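Local coordinates for TbpB (Actinobacillus pleuropneumoniae, PDB 3HOL), which probably captures host transferrin at the bacterial surface, as the lipoprotein component of a receptor for iron acquisition, at residues P166-T172 against K187-K191; N335-M339 against Y477-E483; Y376-W382 against V500-Q506. All blocks are in the same frame, centred on the assembly; numbering follows the deposited sequence.

Contact 1. Residues P166-T172 against K187-K191; sequences PAKHKYT and KLSDK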
# COMPACT_ATOMS: atom_id res chain seq x y z
N PRO A 166 12.15 10.17 -31.37
CA PRO A 166 10.81 10.75 -31.18
C PRO A 166 10.09 11.06 -32.51
O PRO A 166 8.87 11.03 -32.56
CB PRO A 166 11.09 12.02 -30.38
CG PRO A 166 12.39 11.77 -29.73
CD PRO A 166 13.18 10.96 -30.69
N ALA A 167 10.84 11.26 -33.59
CA ALA A 167 10.20 11.51 -34.89
C ALA A 167 9.33 10.32 -35.31
O ALA A 167 8.32 10.50 -36.00
CB ALA A 167 11.27 11.79 -35.98
N LYS A 168 9.70 9.11 -34.90
CA LYS A 168 8.94 7.94 -35.32
C LYS A 168 8.23 7.15 -34.19
O LYS A 168 7.41 6.29 -34.47
CB LYS A 168 9.81 7.01 -36.18
CG LYS A 168 10.18 7.65 -37.56
CD LYS A 168 10.67 6.60 -38.54
CE LYS A 168 9.58 5.64 -38.96
NZ LYS A 168 10.16 4.43 -39.65
N HIS A 169 8.58 7.43 -32.94
CA HIS A 169 8.01 6.70 -31.80
C HIS A 169 7.71 7.61 -30.63
O HIS A 169 8.57 8.41 -30.23
CB HIS A 169 8.96 5.59 -31.40
CG HIS A 169 9.13 4.56 -32.47
ND1 HIS A 169 10.23 4.52 -33.30
CD2 HIS A 169 8.28 3.61 -32.92
CE1 HIS A 169 10.07 3.55 -34.19
NE2 HIS A 169 8.89 3.00 -34.00
N LYS A 170 6.49 7.51 -30.10
CA LYS A 170 6.14 8.19 -28.87
C LYS A 170 5.20 7.27 -28.11
O LYS A 170 4.10 6.95 -28.59
CB LYS A 170 5.44 9.50 -29.16
CG LYS A 170 5.51 10.45 -27.96
CD LYS A 170 4.24 11.39 -27.91
CE LYS A 170 4.37 12.52 -26.87
NZ LYS A 170 4.78 11.95 -25.57
N TYR A 171 5.65 6.79 -26.96
CA TYR A 171 4.90 5.77 -26.24
C TYR A 171 4.00 6.39 -25.18
O TYR A 171 4.46 6.83 -24.11
CB TYR A 171 5.88 4.80 -25.59
CG TYR A 171 6.84 4.24 -26.62
CD1 TYR A 171 6.41 3.31 -27.57
CD2 TYR A 171 8.17 4.66 -26.66
CE1 TYR A 171 7.28 2.80 -28.51
CE2 TYR A 171 9.07 4.14 -27.59
CZ TYR A 171 8.63 3.23 -28.53
OH TYR A 171 9.54 2.73 -29.45
N THR A 172 2.71 6.38 -25.45
CA THR A 172 1.76 7.09 -24.58
C THR A 172 0.72 6.11 -24.03
O THR A 172 0.41 5.08 -24.67
CB THR A 172 0.97 8.18 -25.38
OG1 THR A 172 0.29 7.55 -26.48
CG2 THR A 172 1.96 9.25 -25.93
N LYS A 187 -5.20 1.50 -23.14
CA LYS A 187 -4.37 1.26 -24.30
C LYS A 187 -2.97 1.85 -24.09
O LYS A 187 -2.81 2.99 -23.61
CB LYS A 187 -4.94 1.88 -25.56
CG LYS A 187 -6.34 1.35 -25.99
CD LYS A 187 -6.76 1.96 -27.35
CE LYS A 187 -8.02 1.28 -27.90
NZ LYS A 187 -9.10 1.25 -26.89
N LEU A 188 -1.98 1.08 -24.51
CA LEU A 188 -0.61 1.59 -24.68
C LEU A 188 -0.42 1.75 -26.18
O LEU A 188 -0.60 0.79 -26.94
CB LEU A 188 0.39 0.58 -24.10
CG LEU A 188 0.07 0.18 -22.66
CD1 LEU A 188 1.20 -0.72 -22.13
CD2 LEU A 188 -0.10 1.42 -21.72
N SER A 189 -0.03 2.95 -26.59
CA SER A 189 0.05 3.34 -27.99
C SER A 189 1.44 3.80 -28.36
O SER A 189 2.22 4.17 -27.48
CB SER A 189 -0.95 4.47 -28.26
OG SER A 189 -2.25 4.00 -28.00
N ASP A 190 1.75 3.77 -29.66
CA ASP A 190 2.97 4.35 -30.21
C ASP A 190 2.50 5.29 -31.32
O ASP A 190 2.10 4.83 -32.42
CB ASP A 190 3.83 3.24 -30.80
CG ASP A 190 5.14 3.77 -31.38
OD1 ASP A 190 5.35 4.98 -31.36
OD2 ASP A 190 5.94 2.95 -31.85
N LYS A 191 2.54 6.59 -31.04
CA LYS A 191 1.94 7.59 -31.90
C LYS A 191 0.47 7.17 -32.13
O LYS A 191 -0.26 6.99 -31.16
CB LYS A 191 2.77 7.82 -33.20
CG LYS A 191 4.19 8.45 -32.97
CD LYS A 191 4.54 9.50 -34.08
CE LYS A 191 6.01 9.96 -33.94
NZ LYS A 191 6.24 11.48 -34.07
O HOH W 1 0.45 8.41 -29.16
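K191 reaches back along the loop 166-170 and brings its ammonium group to two successive carbonyls of that loop. Beyond CB, the first atom of its chain to touch is CG, which lies 4.1 Å from CB of K170 and near the same residue's amide nitrogen. A bend at chi2 (-141°) directs the rest of the chain along the loop, where CE lies against the carbonyl oxygens of P166 and A167. A further bend at chi4 sets the tip within reach of both oxygens: NZ donates to O of P166 at 3.1 Å, in the carbonyl plane, and makes a weak bond to O of A167.

Behind this lysine the backbones pair as the two strands of an antiparallel beta hairpin, 171-178 and 183-190, in the barrel whose family is shared by the N and C lobes of TbpB. T172 and S189 form a hydrogen-bonded pair, with S189 N to T172 O at 2.9 Å and nearly straight (170°); Y171 and D190 form the adjoining non-hydrogen-bonded pair. Past the strand ends K191 N still donates to K170 O, at 2.9 Å.

D190 adds a side-chain bond to this ladder. Its CG is anti to the backbone N (chi1 -179°), which turns OD1 toward the loop to accept from K170 N at 3.0 Å, nearly along the C-O axis. The Y171 ring runs alongside the carboxylate, pointing the same way, and also meets W126 and F128 edge-to-face. On the T172 and S189 side, a water bridges T172 OG1 and the carbonyl oxygen of K191, the latter at 2.6 Å.

Contact 2. Residues N335-M339 against Y477-E483; sequences NLEYM and YGPTAAE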
# COMPACT_ATOMS: atom_id res chain seq x y z
N ASN A 335 -8.69 -12.95 16.98
CA ASN A 335 -10.10 -13.01 16.60
C ASN A 335 -10.54 -11.91 15.62
O ASN A 335 -11.74 -11.78 15.32
CB ASN A 335 -10.99 -13.00 17.86
CG ASN A 335 -10.98 -11.63 18.58
OD1 ASN A 335 -9.96 -10.95 18.65
ND2 ASN A 335 -12.11 -11.26 19.12
N LEU A 336 -9.59 -11.12 15.12
CA LEU A 336 -9.89 -10.09 14.12
C LEU A 336 -9.15 -10.44 12.84
O LEU A 336 -7.95 -10.73 12.89
CB LEU A 336 -9.47 -8.71 14.60
CG LEU A 336 -10.13 -8.24 15.90
CD1 LEU A 336 -9.45 -6.93 16.45
CD2 LEU A 336 -11.62 -8.06 15.69
N GLU A 337 -9.87 -10.46 11.72
CA GLU A 337 -9.30 -10.90 10.43
C GLU A 337 -9.04 -9.75 9.44
O GLU A 337 -8.26 -9.91 8.48
CB GLU A 337 -10.25 -11.91 9.79
CG GLU A 337 -10.45 -13.20 10.62
CD GLU A 337 -9.64 -14.34 10.06
OE1 GLU A 337 -8.93 -15.03 10.83
OE2 GLU A 337 -9.68 -14.54 8.84
N TYR A 338 -9.69 -8.60 9.66
CA TYR A 338 -9.66 -7.50 8.67
C TYR A 338 -9.02 -6.20 9.20
O TYR A 338 -9.09 -5.16 8.52
CB TYR A 338 -11.06 -7.23 8.11
CG TYR A 338 -11.64 -8.45 7.41
CD1 TYR A 338 -11.37 -8.69 6.07
CD2 TYR A 338 -12.43 -9.38 8.11
CE1 TYR A 338 -11.89 -9.81 5.43
CE2 TYR A 338 -12.95 -10.50 7.47
CZ TYR A 338 -12.69 -10.70 6.13
OH TYR A 338 -13.18 -11.80 5.49
N MET A 339 -8.43 -6.30 10.39
CA MET A 339 -7.70 -5.20 11.04
C MET A 339 -6.66 -5.80 11.99
O MET A 339 -6.75 -6.96 12.35
CB MET A 339 -8.66 -4.28 11.82
CG MET A 339 -9.50 -4.97 12.94
SD MET A 339 -10.16 -3.77 14.13
CE MET A 339 -8.72 -2.75 14.52
N TYR A 477 -14.62 -2.68 9.39
CA TYR A 477 -13.71 -3.47 8.57
C TYR A 477 -14.28 -4.84 8.25
O TYR A 477 -15.00 -5.44 9.08
CB TYR A 477 -12.38 -3.65 9.30
CG TYR A 477 -11.77 -2.32 9.75
CD1 TYR A 477 -11.46 -1.32 8.82
CD2 TYR A 477 -11.52 -2.08 11.10
CE1 TYR A 477 -10.88 -0.08 9.23
CE2 TYR A 477 -10.94 -0.83 11.53
CZ TYR A 477 -10.63 0.16 10.59
OH TYR A 477 -10.06 1.36 11.00
N GLY A 478 -13.97 -5.32 7.05
CA GLY A 478 -14.47 -6.62 6.58
C GLY A 478 -15.84 -6.57 5.89
O GLY A 478 -16.52 -5.55 5.88
N PRO A 479 -16.26 -7.71 5.33
CA PRO A 479 -17.37 -7.75 4.39
C PRO A 479 -18.73 -7.42 5.00
O PRO A 479 -19.67 -7.07 4.26
CB PRO A 479 -17.35 -9.21 3.85
CG PRO A 479 -16.10 -9.85 4.37
CD PRO A 479 -15.62 -9.02 5.52
N THR A 480 -18.85 -7.57 6.31
CA THR A 480 -20.14 -7.39 6.95
C THR A 480 -20.07 -6.35 8.08
O THR A 480 -21.02 -6.21 8.86
CB THR A 480 -20.73 -8.76 7.50
OG1 THR A 480 -19.82 -9.35 8.44
CG2 THR A 480 -21.02 -9.75 6.37
N ALA A 481 -18.95 -5.63 8.16
CA ALA A 481 -18.72 -4.65 9.24
C ALA A 481 -18.76 -5.27 10.64
O ALA A 481 -19.12 -4.59 11.61
CB ALA A 481 -19.70 -3.46 9.14
N ALA A 482 -18.35 -6.54 10.73
CA ALA A 482 -18.33 -7.28 11.99
C ALA A 482 -17.15 -6.91 12.87
O ALA A 482 -17.03 -7.40 13.99
CB ALA A 482 -18.31 -8.80 11.72
N GLU A 483 -16.23 -6.10 12.34
CA GLU A 483 -15.09 -5.61 13.10
C GLU A 483 -15.08 -4.09 13.03
O GLU A 483 -15.44 -3.50 11.99
CB GLU A 483 -13.77 -6.19 12.57
CG GLU A 483 -13.76 -7.76 12.51
CD GLU A 483 -12.47 -8.37 11.98
OE1 GLU A 483 -11.52 -7.62 11.73
OE2 GLU A 483 -12.37 -9.62 11.84
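The ring of Y338 lies across G478 and P479, with both residues over the same face. CA of G478 sits 3.8 Å from the Y338 ring centroid, near the CG end, and CD of P479 sits 3.7 Å from that centroid, toward CZ; both are CH-pi contacts. G478 opens a type I turn ending at A481, and its lack of a side chain lets the ring settle directly on the backbone. Next to it M339 crosses Y477 at about a right angle, with CB 3.7 Å from CD2 of Y477 and SD beside the ring in an oblique Met-aromatic contact. M339 CG also touches OE1 of E483, at 3.5 Å.

E483 forms the polar edge. Extended beyond CG (chi2 180°), it runs antiparallel alongside L336, whose CD2 lies against its CG and CD, and reaches two successive amides. OE2 accepts from E337 N at 2.6 Å, almost straight (177°), and OE1 from Y338 N at 2.9 Å. Both amides arrive on the syn side, somewhat out of the carboxylate plane, and together they fix the rotation of this buried group.

The contact joins a loop of the C-lobe handle, between strands 325-332 and 339-346, to the barrel turn between strands 470-477 and 483-492. Strand 356-363 adjoins both segments, E363 making backbone hydrogen bonds with Y338 and G478, while K504 of strand 495-508 packs on L336 and E483.

Contact 3. Residues Y376-W382 against V500-Q506; sequences YKYIGTW and VFGAKQQ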
# COMPACT_ATOMS: atom_id res chain seq x y z
N TYR A 376 -26.11 -3.26 17.62
CA TYR A 376 -25.18 -4.32 17.98
C TYR A 376 -24.22 -3.91 19.08
O TYR A 376 -23.97 -2.74 19.28
CB TYR A 376 -24.39 -4.83 16.77
CG TYR A 376 -25.22 -5.38 15.63
CD1 TYR A 376 -25.47 -6.76 15.50
CD2 TYR A 376 -25.75 -4.53 14.66
CE1 TYR A 376 -26.23 -7.26 14.44
CE2 TYR A 376 -26.50 -5.02 13.60
CZ TYR A 376 -26.73 -6.38 13.49
OH TYR A 376 -27.49 -6.83 12.43
N LYS A 377 -23.69 -4.91 19.76
CA LYS A 377 -22.62 -4.76 20.75
C LYS A 377 -21.33 -5.19 20.09
O LYS A 377 -21.32 -6.22 19.42
CB LYS A 377 -22.84 -5.73 21.91
CG LYS A 377 -22.11 -5.37 23.19
CD LYS A 377 -22.67 -4.06 23.71
CE LYS A 377 -22.63 -3.96 25.20
NZ LYS A 377 -23.57 -2.89 25.58
N TYR A 378 -20.26 -4.42 20.28
CA TYR A 378 -18.94 -4.86 19.92
C TYR A 378 -18.08 -4.90 21.16
O TYR A 378 -18.20 -4.04 22.05
CB TYR A 378 -18.29 -3.97 18.84
CG TYR A 378 -18.92 -4.01 17.47
CD1 TYR A 378 -20.21 -3.50 17.24
CD2 TYR A 378 -18.20 -4.50 16.37
CE1 TYR A 378 -20.78 -3.53 15.95
CE2 TYR A 378 -18.75 -4.53 15.09
CZ TYR A 378 -20.04 -4.05 14.90
OH TYR A 378 -20.57 -4.10 13.63
N ILE A 379 -17.21 -5.90 21.22
CA ILE A 379 -16.30 -6.12 22.35
C ILE A 379 -14.86 -6.39 21.86
O ILE A 379 -14.64 -7.21 20.98
CB ILE A 379 -16.73 -7.37 23.22
CG1 ILE A 379 -18.15 -7.22 23.77
CG2 ILE A 379 -15.73 -7.62 24.36
CD1 ILE A 379 -18.35 -6.04 24.71
N GLY A 380 -13.89 -5.76 22.48
CA GLY A 380 -12.50 -6.02 22.13
C GLY A 380 -11.59 -5.50 23.20
O GLY A 380 -11.91 -5.57 24.40
N THR A 381 -10.44 -4.97 22.78
CA THR A 381 -9.43 -4.51 23.72
C THR A 381 -8.69 -3.28 23.12
O THR A 381 -9.11 -2.77 22.08
CB THR A 381 -8.50 -5.67 24.14
OG1 THR A 381 -7.60 -5.23 25.13
CG2 THR A 381 -7.70 -6.26 22.96
N TRP A 382 -7.63 -2.82 23.76
CA TRP A 382 -6.94 -1.64 23.28
C TRP A 382 -5.50 -1.63 23.78
O TRP A 382 -5.13 -2.42 24.64
CB TRP A 382 -7.72 -0.37 23.63
CG TRP A 382 -7.97 -0.11 25.12
CD1 TRP A 382 -8.41 -0.99 26.08
CD2 TRP A 382 -7.81 1.16 25.79
NE1 TRP A 382 -8.54 -0.35 27.31
CE2 TRP A 382 -8.16 0.96 27.16
CE3 TRP A 382 -7.42 2.44 25.37
CZ2 TRP A 382 -8.12 2.00 28.10
CZ3 TRP A 382 -7.37 3.47 26.29
CH2 TRP A 382 -7.72 3.24 27.65
N VAL A 500 -5.06 3.07 20.57
CA VAL A 500 -5.65 2.36 19.42
C VAL A 500 -6.55 1.24 19.92
O VAL A 500 -6.20 0.59 20.91
CB VAL A 500 -4.56 1.78 18.46
CG1 VAL A 500 -3.84 2.91 17.75
CG2 VAL A 500 -3.54 0.90 19.22
N PHE A 501 -7.67 1.02 19.26
CA PHE A 501 -8.60 -0.00 19.73
C PHE A 501 -9.23 -0.82 18.60
O PHE A 501 -9.30 -0.38 17.45
CB PHE A 501 -9.70 0.63 20.63
CG PHE A 501 -10.57 1.65 19.93
CD1 PHE A 501 -11.69 1.26 19.20
CD2 PHE A 501 -10.25 3.01 19.99
CE1 PHE A 501 -12.50 2.20 18.55
CE2 PHE A 501 -11.06 3.96 19.37
CZ PHE A 501 -12.17 3.55 18.64
N GLY A 502 -9.75 -2.01 18.95
CA GLY A 502 -10.44 -2.85 17.99
C GLY A 502 -11.48 -3.69 18.74
O GLY A 502 -11.29 -3.95 19.91
N ALA A 503 -12.56 -4.07 18.05
CA ALA A 503 -13.67 -4.81 18.67
C ALA A 503 -14.43 -5.65 17.65
O ALA A 503 -14.57 -5.25 16.50
CB ALA A 503 -14.63 -3.84 19.38
N LYS A 504 -14.93 -6.80 18.09
CA LYS A 504 -15.65 -7.74 17.25
C LYS A 504 -17.13 -7.66 17.60
O LYS A 504 -17.46 -7.56 18.78
CB LYS A 504 -15.12 -9.16 17.50
CG LYS A 504 -15.91 -10.24 16.78
CD LYS A 504 -15.41 -10.48 15.39
CE LYS A 504 -14.90 -11.91 15.28
NZ LYS A 504 -14.78 -12.29 13.86
N GLN A 505 -18.00 -7.66 16.59
CA GLN A 505 -19.46 -7.75 16.76
C GLN A 505 -19.79 -8.99 17.60
O GLN A 505 -19.11 -10.02 17.51
CB GLN A 505 -20.18 -7.80 15.40
CG GLN A 505 -21.65 -7.33 15.40
CD GLN A 505 -22.34 -7.54 14.04
OE1 GLN A 505 -22.48 -6.61 13.22
NE2 GLN A 505 -22.77 -8.77 13.79
N GLN A 506 -20.79 -8.86 18.46
CA GLN A 506 -21.20 -9.91 19.38
C GLN A 506 -22.56 -10.47 18.99
O GLN A 506 -23.34 -9.81 18.28
CB GLN A 506 -21.31 -9.36 20.81
CG GLN A 506 -20.02 -8.82 21.40
CD GLN A 506 -18.93 -9.88 21.48
OE1 GLN A 506 -17.95 -9.84 20.75
NE2 GLN A 506 -19.11 -10.83 22.39
O HOH W 2 -24.63 -7.38 19.32
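Q505 meets two tyrosines of the facing strand and uses different parts of its chain on each. CB of Q505 rests over the face of the Y378 ring, 3.9 Å from its centroid, in a CH-pi contact, and CG continues toward CZ. Carrying CG anti to the backbone N (chi1 -156°), with the chain extended beyond it, Q505 sends its amide on to Y376. There amide and ring are stacked with planes 11° apart, OE1 lying over the centre of the Y376 face and CD 3.5 Å from CD1 of Y376. Against Y378 the same amide is turned steeply, by 79°.

An aliphatic contact lies beside K377: Q506 CG packs on CG1 of I379 at 3.4 Å, the two chains crossing at about a right angle.

These side chains are held in step by an antiparallel ladder closing the C-lobe barrel, strand 375-387 pairing with strand 495-508. I379 and K504 exchange two bonds, I379 N to K504 O at 3.0 Å and K504 N to I379 O at 2.9 Å. T381 and G502 form the next hydrogen-bonded pair, with longer bonds. Between them G380 faces A503 with only 3.8 Å from CA to CA, a closeness that glycine's missing side chain permits. Farther along, W382 CB touches F501 CB at 3.7 Å.

Outside the pair, the Y378 hydroxyl hydrogen-bonds to A481 O and W382 NE1 to F422 O, while strand 405-411 flanks 375-387 on its other edge. At the Q506 end a water accepts from K377 N and donates to the carbonyl oxygen of Q506.

In the fold
Contacts 1 and 3 are both antiparallel strand pairings in barrels of the same family, but contact 1 joins neighbouring strands of a hairpin at the surface, whereas contact 3 is buried and brings together strands far apart in sequence. Their centres are about 54 Å apart, on opposite sides of the chain's centre. Contact 2, partly buried, has no ladder between its segments and relies on a carboxylate gripping loop amides beside aromatic packing. It adjoins contact 3, with centres about 10 Å apart: A482 O probably accepts a hydrogen bond from Q505 N, linking the handle-facing turn to the barrel seam. Lysine and aspartate side chains dominate contact 1, tyrosine and glutamine contact 3.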